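Local coordinates for protein LRA-12 (Uncultured bacterium, PDB 5AEB) that probably hydrolyses beta-lactam antibiotics, carbapenems among them, as a class B3 di-zinc metallo-beta-lactamase, at residues T45-I50 with I146-T151. Sequence-based numbering, arbitrary orientation.
Sequences TKQGNI and IQLGDT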
loop_
_atom_site.group_PDB
_atom_site.type_symbol
_atom_site.label_atom_id
_atom_site.label_comp_id
_atom_site.label_asym_id
_atom_site.label_seq_id
_atom_site.Cartn_x
_atom_site.Cartn_y
_atom_site.Cartn_z
ATOM N N THR A 45 18.039 -0.654 1.572
ATOM C CA THR A 45 18.979 0.348 2.095
ATOM C C THR A 45 20.212 -0.360 2.588
ATOM O O THR A 45 20.226 -1.596 2.685
ATOM C CB THR A 45 18.406 1.126 3.314
ATOM O OG1 THR A 45 18.608 0.360 4.517
ATOM C CG2 THR A 45 16.903 1.427 3.136
ATOM N N LYS A 46 21.222 0.431 2.959
ATOM C CA LYS A 46 22.431 -0.083 3.615
ATOM C C LYS A 46 22.178 -0.771 4.971
ATOM O O LYS A 46 22.995 -1.559 5.408
ATOM C CB LYS A 46 23.519 1.006 3.749
ATOM C CG LYS A 46 23.248 2.056 4.823
ATOM C CD LYS A 46 24.523 2.744 5.291
ATOM C CE LYS A 46 24.229 4.144 5.810
ATOM N NZ LYS A 46 23.387 4.161 7.053
ATOM N N GLN A 47 21.056 -0.483 5.626
ATOM C CA GLN A 47 20.737 -1.111 6.926
ATOM C C GLN A 47 19.633 -2.161 6.882
ATOM O O GLN A 47 19.082 -2.522 7.930
ATOM C CB GLN A 47 20.372 -0.046 7.945
ATOM C CG GLN A 47 21.598 0.635 8.494
ATOM C CD GLN A 47 21.251 1.937 9.131
ATOM O OE1 GLN A 47 20.115 2.133 9.649
ATOM N NE2 GLN A 47 22.206 2.863 9.096
ATOM N N GLY A 48 19.345 -2.660 5.677
ATOM C CA GLY A 48 18.335 -3.677 5.473
ATOM C C GLY A 48 17.162 -3.099 4.704
ATOM O O GLY A 48 17.248 -1.988 4.173
ATOM N N ASN A 49 16.062 -3.847 4.643
ATOM C CA ASN A 49 14.974 -3.518 3.719
ATOM C C ASN A 49 13.615 -3.257 4.368
ATOM O O ASN A 49 13.354 -3.688 5.466
ATOM C CB ASN A 49 14.830 -4.597 2.630
ATOM C CG ASN A 49 16.164 -5.027 2.053
ATOM O OD1 ASN A 49 17.037 -4.191 1.820
ATOM N ND2 ASN A 49 16.336 -6.341 1.823
ATOM N N ILE A 50 12.773 -2.550 3.627
ATOM C CA ILE A 50 11.418 -2.270 3.981
ATOM C C ILE A 50 10.529 -2.966 2.968
ATOM O O ILE A 50 10.787 -2.878 1.744
ATOM C CB ILE A 50 11.154 -0.763 3.930
ATOM C CG1 ILE A 50 12.290 -0.010 4.660
ATOM C CG2 ILE A 50 9.761 -0.447 4.480
ATOM C CD1 ILE A 50 12.006 1.452 4.920
ATOM N N ILE A 146 9.979 7.556 8.824
ATOM C CA ILE A 146 10.538 6.251 9.065
ATOM C C ILE A 146 11.876 6.274 8.351
ATOM O O ILE A 146 11.934 6.426 7.123
ATOM C CB ILE A 146 9.632 5.138 8.514
ATOM C CG1 ILE A 146 8.238 5.211 9.124
ATOM C CG2 ILE A 146 10.261 3.772 8.761
ATOM C CD1 ILE A 146 7.137 5.006 8.115
ATOM N N GLN A 147 12.941 6.134 9.140
ATOM C CA GLN A 147 14.319 6.093 8.649
ATOM C C GLN A 147 14.947 4.709 8.726
ATOM O O GLN A 147 14.912 4.066 9.774
ATOM C CB GLN A 147 15.202 7.016 9.462
ATOM C CG GLN A 147 14.744 8.459 9.494
ATOM C CD GLN A 147 15.909 9.416 9.350
ATOM O OE1 GLN A 147 15.929 10.484 9.962
ATOM N NE2 GLN A 147 16.890 9.035 8.538
ATOM N N LEU A 148 15.541 4.273 7.615
ATOM C CA LEU A 148 16.355 3.082 7.590
ATOM C C LEU A 148 17.536 3.354 6.658
ATOM O O LEU A 148 17.347 3.668 5.465
ATOM C CB LEU A 148 15.543 1.875 7.102
ATOM C CG LEU A 148 16.267 0.532 7.277
ATOM C CD1 LEU A 148 16.493 0.203 8.744
ATOM C CD2 LEU A 148 15.510 -0.579 6.584
ATOM N N GLY A 149 18.746 3.240 7.210
ATOM C CA GLY A 149 19.959 3.709 6.554
ATOM C C GLY A 149 19.823 5.157 6.120
ATOM O O GLY A 149 19.542 6.041 6.925
ATOM N N ASP A 150 20.010 5.398 4.833
ATOM C CA ASP A 150 19.930 6.754 4.329
ATOM C C ASP A 150 18.545 7.061 3.718
ATOM O O ASP A 150 18.343 8.123 3.147
ATOM C CB ASP A 150 21.062 7.005 3.310
ATOM C CG ASP A 150 22.460 6.793 3.903
ATOM O OD1 ASP A 150 22.687 7.167 5.078
ATOM O OD2 ASP A 150 23.342 6.254 3.190
ATOM N N THR A 151 17.611 6.118 3.823
ATOM C CA THR A 151 16.251 6.312 3.321
ATOM C C THR A 151 15.385 6.872 4.452
ATOM O O THR A 151 15.510 6.463 5.611
ATOM C CB THR A 151 15.705 4.980 2.742
ATOM O OG1 THR A 151 16.524 4.587 1.636
ATOM C CG2 THR A 151 14.257 5.087 2.265
HETATM O O HOH W 1 20.850 3.788 2.655
#
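One face of the Q47 amide lies over the backbone of G149, with CD 3.4 Å from G149 CA. G149 N therefore sits above the amide plane and gives only a weak bond to Q47 OE1, 3.0 Å long and bent to 147°. K46 CE approaches the D150 carboxylate from its oxygen side, midway between face and edge, 3.5 Å from both OD1 and OD2, and the salt bridge from K46 NZ to OD1 is long. A water accepts from D150 N at 2.8 Å and, weakly, from K46 N. L148 reaches the other strand: with chi1 at -170°, CG points away from the L148 backbone N and carries CD2 to within 3.3 Å of G48 O and against I50 CG1, while CD1 meets Q47. T45 OG1 accepts from Q47 N in an ST turn and bonds to G48 O, 2.7 Å away, which T45 N also uses. T45 CG2 lies against L148 O and T151, whose OG1 bonds to N29. Thus the type I turn 45-48 meets the type II' turn 148-151, each joining neighbouring antiparallel strands, where the two sheets of the αββα metallo-beta-lactamase sandwich face each other, away from the zinc site.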